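Local coordinates for protein D-alanyl-D-alanine carboxypeptidase (Streptococcus pneumoniae R6, PDB 1XP4) that probably removes the terminal D-alanine from peptidoglycan precursor peptides, as a serine carboxypeptidase of the S11 family that takes part in cell-wall synthesis, at residues T100-A105 and M201-T206; S107-L112 and N143-N148. One frame throughout, in Å; residues are numbered along the deposited sequence.

Contact 1 (T100-A105 and M201-T206); sequences TLVSSA and MTITST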
ATOM      1  N   THR A 100      10.295  11.116  -6.895  1.00 13.96           N
ATOM      2  CA  THR A 100       9.711   9.875  -7.390  1.00 13.52           C
ATOM      3  C   THR A 100       8.220   9.742  -7.078  1.00 13.69           C
ATOM      4  O   THR A 100       7.402   9.550  -7.978  1.00 16.39           O
ATOM      5  CB  THR A 100      10.439   8.632  -6.800  1.00 13.27           C
ATOM      6  OG1 THR A 100      11.768   8.557  -7.325  1.00 17.30           O
ATOM      7  CG2 THR A 100       9.711   7.356  -7.161  1.00 11.88           C
ATOM      8  N   LEU A 101       7.866   9.847  -5.804  1.00 11.42           N
ATOM      9  CA  LEU A 101       6.480   9.687  -5.393  1.00 11.79           C
ATOM     10  C   LEU A 101       5.541  10.833  -5.737  1.00 13.32           C
ATOM     11  O   LEU A 101       4.372  10.608  -6.039  1.00 14.11           O
ATOM     12  CB  LEU A 101       6.427   9.417  -3.892  1.00 10.22           C
ATOM     13  CG  LEU A 101       7.040   8.086  -3.452  1.00  8.31           C
ATOM     14  CD1 LEU A 101       7.158   8.034  -1.942  1.00  7.50           C
ATOM     15  CD2 LEU A 101       6.177   6.951  -3.963  1.00  4.63           C
ATOM     16  N   VAL A 102       6.046  12.058  -5.701  1.00 14.61           N
ATOM     17  CA  VAL A 102       5.214  13.218  -5.989  1.00 14.81           C
ATOM     18  C   VAL A 102       5.078  13.572  -7.469  1.00 16.50           C
ATOM     19  O   VAL A 102       3.984  13.900  -7.936  1.00 14.29           O
ATOM     20  CB  VAL A 102       5.741  14.455  -5.240  1.00 15.13           C
ATOM     21  CG1 VAL A 102       4.878  15.664  -5.562  1.00 15.09           C
ATOM     22  CG2 VAL A 102       5.756  14.181  -3.741  1.00 11.67           C
ATOM     23  N   SER A 103       6.182  13.502  -8.206  1.00 17.02           N
ATOM     24  CA  SER A 103       6.167  13.851  -9.620  1.00 20.56           C
ATOM     25  C   SER A 103       6.378  12.669 -10.568  1.00 21.67           C
ATOM     26  O   SER A 103       6.363  12.829 -11.791  1.00 21.76           O
ATOM     27  CB  SER A 103       7.233  14.905  -9.878  1.00 20.57           C
ATOM     28  OG  SER A 103       7.112  15.947  -8.932  1.00 27.34           O
ATOM     29  N   SER A 104       6.582  11.487 -10.005  1.00 20.93           N
ATOM     30  CA  SER A 104       6.792  10.296 -10.809  1.00 21.55           C
ATOM     31  C   SER A 104       8.028  10.433 -11.704  1.00 22.23           C
ATOM     32  O   SER A 104       8.097   9.841 -12.786  1.00 23.38           O
ATOM     33  CB  SER A 104       5.548  10.019 -11.665  1.00 23.61           C
ATOM     34  OG  SER A 104       5.591   8.715 -12.234  1.00 23.17           O
ATOM     35  N   ALA A 105       9.006  11.212 -11.251  1.00 20.04           N
ATOM     36  CA  ALA A 105      10.248  11.396 -12.006  1.00 18.42           C
ATOM     37  C   ALA A 105      10.962  10.051 -12.163  1.00 17.88           C
ATOM     38  O   ALA A 105      11.359   9.431 -11.170  1.00 18.70           O
ATOM     39  CB  ALA A 105      11.153  12.377 -11.279  1.00 16.64           C
HETATM   40  N   MSE A 201      13.657  24.148  -7.010  1.00 33.31           N
HETATM   41  CA  MSE A 201      12.442  24.315  -7.803  1.00 33.37           C
HETATM   42  C   MSE A 201      11.271  23.610  -7.128  1.00 31.35           C
HETATM   43  O   MSE A 201      11.463  22.766  -6.250  1.00 33.01           O
HETATM   44  CB  MSE A 201      12.629  23.752  -9.212  1.00 37.20           C
HETATM   45  CG  MSE A 201      12.608  22.240  -9.269  1.00 44.99           C
HETATM   46 SE   MSE A 201      12.624  21.575 -11.071  1.00 55.25          SE
HETATM   47  CE  MSE A 201      10.798  21.956 -11.558  1.00 53.66           C
ATOM     48  N   THR A 202      10.056  23.954  -7.540  1.00 26.99           N
ATOM     49  CA  THR A 202       8.867  23.344  -6.957  1.00 25.10           C
ATOM     50  C   THR A 202       8.313  22.211  -7.828  1.00 22.41           C
ATOM     51  O   THR A 202       8.146  22.370  -9.038  1.00 22.20           O
ATOM     52  CB  THR A 202       7.753  24.403  -6.753  1.00 24.48           C
ATOM     53  OG1 THR A 202       8.313  25.559  -6.128  1.00 25.35           O
ATOM     54  CG2 THR A 202       6.638  23.863  -5.865  1.00 21.92           C
ATOM     55  N   ILE A 203       8.052  21.060  -7.218  1.00 17.57           N
ATOM     56  CA  ILE A 203       7.475  19.953  -7.966  1.00 16.18           C
ATOM     57  C   ILE A 203       6.007  19.827  -7.556  1.00 17.76           C
ATOM     58  O   ILE A 203       5.636  20.132  -6.423  1.00 17.53           O
ATOM     59  CB  ILE A 203       8.217  18.612  -7.715  1.00 12.87           C
ATOM     60  CG1 ILE A 203       8.145  18.217  -6.243  1.00 10.26           C
ATOM     61  CG2 ILE A 203       9.651  18.729  -8.165  1.00 12.24           C
ATOM     62  CD1 ILE A 203       8.882  16.957  -5.938  1.00  7.48           C
ATOM     63  N   THR A 204       5.174  19.394  -8.494  1.00 19.02           N
ATOM     64  CA  THR A 204       3.749  19.252  -8.255  1.00 18.65           C
ATOM     65  C   THR A 204       3.355  17.786  -8.272  1.00 19.91           C
ATOM     66  O   THR A 204       3.898  16.996  -9.048  1.00 20.03           O
ATOM     67  CB  THR A 204       2.936  19.992  -9.345  1.00 18.65           C
ATOM     68  OG1 THR A 204       3.212  21.395  -9.274  1.00 18.31           O
ATOM     69  CG2 THR A 204       1.444  19.761  -9.162  1.00 19.15           C
ATOM     70  N   SER A 205       2.401  17.436  -7.412  1.00 18.68           N
ATOM     71  CA  SER A 205       1.909  16.073  -7.318  1.00 17.72           C
ATOM     72  C   SER A 205       1.008  15.763  -8.506  1.00 17.04           C
ATOM     73  O   SER A 205       0.412  16.660  -9.094  1.00 17.60           O
ATOM     74  CB  SER A 205       1.128  15.889  -6.017  1.00 19.21           C
ATOM     75  OG  SER A 205       0.634  14.566  -5.894  1.00 19.94           O
ATOM     76  N   THR A 206       0.921  14.486  -8.860  1.00 16.13           N
ATOM     77  CA  THR A 206       0.087  14.050  -9.970  1.00 15.34           C
ATOM     78  C   THR A 206      -1.224  13.552  -9.389  1.00 17.09           C
ATOM     79  O   THR A 206      -2.148  13.188 -10.122  1.00 18.30           O
ATOM     80  CB  THR A 206       0.730  12.885 -10.740  1.00 13.69           C
ATOM     81  OG1 THR A 206       0.989  11.808  -9.830  1.00 13.08           O
ATOM     82  CG2 THR A 206       2.022  13.318 -11.398  1.00 10.34           C
TER
HETATM   83  O   HOH W   1       3.109  10.705  -8.730  1.00 14.72           O
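Val102 meets the other segment through CG1, which stands anti to the backbone N (chi1 179°) and packs on the backbone of Ser205, whereas at Ser103 a chi1 of -49° carries OG beside its own backbone N and over Ile203. Ser103 OG lies close to Ile203 CB and makes a weak hydrogen bond of 3.4 Å to Thr204 O. The methyl end of Ile203 extends back to the helix, CD1 coming 4.1 Å from Val102 CB. Val102 O, at the C-terminal end of helix 93-103, receives two approaches from the incoming chain. One is a CH...O contact from Ser205 CA, nearly straight at the hydrogen (160°). The other is a weak, bent hydrogen bond to Val102 O from Thr206 N at 3.3 Å. A water bridges one residue earlier, donating to Leu101 O at 3.0 Å and lying 2.6 Å from Thr206 OG1, which also bonds Thr225 OG1. Beyond the helix end, Ser104 turns away with positive phi, and its OG is hydrogen-bonded to Ser41 OG. The direct polar links are thus weak, and the water and apolar packing supplement them in joining the helix that leads into the predicted catalytic Ser104 to the chain leaving strand 201-204.

Contact 2 (S107-L112 and N143-N148); sequences SAAIAL and NTTGLN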
ATOM      1  N   SER A 107      13.971   9.420 -13.599  1.00 11.58           N
ATOM      2  CA  SER A 107      15.392   9.482 -13.297  1.00 11.94           C
ATOM      3  C   SER A 107      15.606   9.455 -11.795  1.00 12.26           C
ATOM      4  O   SER A 107      16.668   9.064 -11.321  1.00 12.65           O
ATOM      5  CB  SER A 107      16.016  10.724 -13.905  1.00 14.74           C
ATOM      6  OG  SER A 107      16.142  10.540 -15.305  1.00 22.37           O
ATOM      7  N   ALA A 108      14.591   9.864 -11.045  1.00 12.30           N
ATOM      8  CA  ALA A 108      14.673   9.814  -9.591  1.00 14.33           C
ATOM      9  C   ALA A 108      14.664   8.326  -9.200  1.00 14.61           C
ATOM     10  O   ALA A 108      15.491   7.870  -8.410  1.00 14.88           O
ATOM     11  CB  ALA A 108      13.476  10.523  -8.971  1.00 12.42           C
ATOM     12  N   ALA A 109      13.729   7.574  -9.776  1.00 12.21           N
ATOM     13  CA  ALA A 109      13.611   6.147  -9.497  1.00 12.73           C
ATOM     14  C   ALA A 109      14.887   5.403  -9.868  1.00 13.09           C
ATOM     15  O   ALA A 109      15.477   4.710  -9.035  1.00 14.48           O
ATOM     16  CB  ALA A 109      12.428   5.551 -10.263  1.00 10.81           C
ATOM     17  N   ILE A 110      15.305   5.546 -11.122  1.00 10.62           N
ATOM     18  CA  ILE A 110      16.502   4.876 -11.599  1.00  9.87           C
ATOM     19  C   ILE A 110      17.693   5.199 -10.712  1.00 11.87           C
ATOM     20  O   ILE A 110      18.385   4.297 -10.232  1.00 11.30           O
ATOM     21  CB  ILE A 110      16.826   5.281 -13.050  1.00 10.01           C
ATOM     22  CG1 ILE A 110      15.659   4.899 -13.965  1.00  9.02           C
ATOM     23  CG2 ILE A 110      18.102   4.598 -13.509  1.00  6.04           C
ATOM     24  CD1 ILE A 110      15.850   5.294 -15.412  1.00  7.90           C
ATOM     25  N   ALA A 111      17.928   6.485 -10.486  1.00 12.97           N
ATOM     26  CA  ALA A 111      19.041   6.903  -9.643  1.00 14.28           C
ATOM     27  C   ALA A 111      19.051   6.150  -8.303  1.00 14.94           C
ATOM     28  O   ALA A 111      20.075   5.584  -7.906  1.00 16.82           O
ATOM     29  CB  ALA A 111      18.977   8.409  -9.405  1.00 15.01           C
ATOM     30  N   LEU A 112      17.918   6.143  -7.607  1.00 14.22           N
ATOM     31  CA  LEU A 112      17.823   5.453  -6.324  1.00 15.31           C
ATOM     32  C   LEU A 112      18.188   3.970  -6.459  1.00 17.16           C
ATOM     33  O   LEU A 112      18.880   3.402  -5.605  1.00 16.32           O
ATOM     34  CB  LEU A 112      16.404   5.586  -5.769  1.00 13.37           C
ATOM     35  CG  LEU A 112      16.023   6.957  -5.204  1.00 14.09           C
ATOM     36  CD1 LEU A 112      14.518   7.039  -4.976  1.00 10.18           C
ATOM     37  CD2 LEU A 112      16.788   7.198  -3.912  1.00 11.54           C
ATOM     38  N   ASN A 143      11.740  -3.302 -15.292  1.00 16.68           N
ATOM     39  CA  ASN A 143      12.364  -2.041 -14.909  1.00 18.11           C
ATOM     40  C   ASN A 143      11.795  -1.480 -13.621  1.00 17.62           C
ATOM     41  O   ASN A 143      10.780  -1.956 -13.116  1.00 17.78           O
ATOM     42  CB  ASN A 143      12.287  -0.990 -16.031  1.00 20.40           C
ATOM     43  CG  ASN A 143      10.900  -0.842 -16.624  1.00 23.91           C
ATOM     44  OD1 ASN A 143       9.946  -0.478 -15.940  1.00 27.13           O
ATOM     45  ND2 ASN A 143      10.788  -1.113 -17.916  1.00 26.53           N
ATOM     46  N   THR A 144      12.464  -0.463 -13.096  1.00 16.26           N
ATOM     47  CA  THR A 144      12.070   0.153 -11.842  1.00 14.96           C
ATOM     48  C   THR A 144      11.156   1.346 -11.982  1.00 14.12           C
ATOM     49  O   THR A 144      10.698   1.881 -10.983  1.00 14.56           O
ATOM     50  CB  THR A 144      13.291   0.645 -11.081  1.00 15.40           C
ATOM     51  OG1 THR A 144      13.886   1.731 -11.802  1.00 17.03           O
ATOM     52  CG2 THR A 144      14.304  -0.462 -10.946  1.00 17.05           C
ATOM     53  N   THR A 145      10.887   1.769 -13.208  1.00 17.00           N
ATOM     54  CA  THR A 145      10.061   2.952 -13.419  1.00 18.18           C
ATOM     55  C   THR A 145       8.614   2.710 -13.802  1.00 18.48           C
ATOM     56  O   THR A 145       7.712   3.334 -13.255  1.00 21.49           O
ATOM     57  CB  THR A 145      10.693   3.864 -14.480  1.00 17.79           C
ATOM     58  OG1 THR A 145      10.789   3.152 -15.716  1.00 21.42           O
ATOM     59  CG2 THR A 145      12.090   4.283 -14.056  1.00 18.73           C
ATOM     60  N   GLY A 146       8.386   1.807 -14.745  1.00 19.12           N
ATOM     61  CA  GLY A 146       7.028   1.546 -15.175  1.00 18.93           C
ATOM     62  C   GLY A 146       6.888   1.969 -16.621  1.00 19.94           C
ATOM     63  O   GLY A 146       5.854   1.744 -17.249  1.00 23.12           O
ATOM     64  N   LEU A 147       7.932   2.597 -17.152  1.00 18.19           N
ATOM     65  CA  LEU A 147       7.934   3.021 -18.546  1.00 17.83           C
ATOM     66  C   LEU A 147       7.958   1.766 -19.426  1.00 19.58           C
ATOM     67  O   LEU A 147       8.148   0.644 -18.942  1.00 20.52           O
ATOM     68  CB  LEU A 147       9.192   3.828 -18.869  1.00 13.02           C
ATOM     69  CG  LEU A 147       9.568   5.106 -18.135  1.00  8.63           C
ATOM     70  CD1 LEU A 147      11.087   5.251 -18.162  1.00  8.16           C
ATOM     71  CD2 LEU A 147       8.901   6.289 -18.784  1.00  8.55           C
ATOM     72  N   ASN A 148       7.776   1.970 -20.724  1.00 19.27           N
ATOM     73  CA  ASN A 148       7.836   0.874 -21.665  1.00 19.37           C
ATOM     74  C   ASN A 148       9.307   0.826 -22.077  1.00 21.99           C
ATOM     75  O   ASN A 148       9.977   1.859 -22.094  1.00 24.69           O
ATOM     76  CB  ASN A 148       6.937   1.176 -22.857  1.00 17.56           C
ATOM     77  CG  ASN A 148       6.906   0.051 -23.859  1.00 17.45           C
ATOM     78  OD1 ASN A 148       7.778  -0.047 -24.721  1.00 17.15           O
ATOM     79  ND2 ASN A 148       5.904  -0.818 -23.748  1.00 14.55           N
TER
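Helix 106-117 meets an irregular loop here, with the CA atoms of Ala109 and Thr145 6.2 Å apart and those of Ile110 and Thr144 6.5 Å apart. The touching surfaces are mainly methyl and methylene groups. Thr145 CG2 sits between two neighbouring helix residues, 3.6 Å from Ile110 CG1 and 4.0 Å from Ala109 CB, and the Ile110 and Thr145 side chains pass at a slant. With chi1 at 61°, Thr145 holds this methyl anti to its carbonyl carbon, while OG1 lies between the backbone N and the carbonyl carbon and accepts from Leu147 N at 3.2 Å, an almost straight bond (168°). Thr144 brings OG1 to 4.1 Å from Ile110 CA, but its polar partner is Glu120 on the next helix. Behind the contact Asn143 OD1 takes the N-H of Gly146 at 3.0 Å, the donor tilted 32° from the carbonyl plane. Gly146 takes a positive phi, which lets the chain make this tight turn. Thr144 O and Thr145 O receive Thr47 OG1 and Lys44 NZ, respectively. The loop is therefore an Asx motif overlapping an ST turn, packed on a helix beside the SxxK lysine that probably serves as proton acceptor in the serine beta-lactamase/penicillin-binding-protein fold.

How the contacts relate
From the N terminus, the chain passes the predicted nucleophile Ser41 and helix 44-57, then enters helix 93-103, whose end supplies the first half of contact 1. Helix 106-117 follows directly and supplies the first half of contact 2. After helix 120-133 the loop at 143-148 returns to helix 106-117, closing a loop of 30 residues; only later does 201-206 come back to 100-105 and close one of 95. Contact 2 is thus nested inside contact 1. Their centres lie 14 Å apart, and they touch where the Thr100 side chain packs against Ala108 and Leu112. Contact 1 joins helix 93-103 to hairpin strand 201-204 and the chain after it, contact 2 helix 106-117 to loop 143-148, both beside the predicted active site.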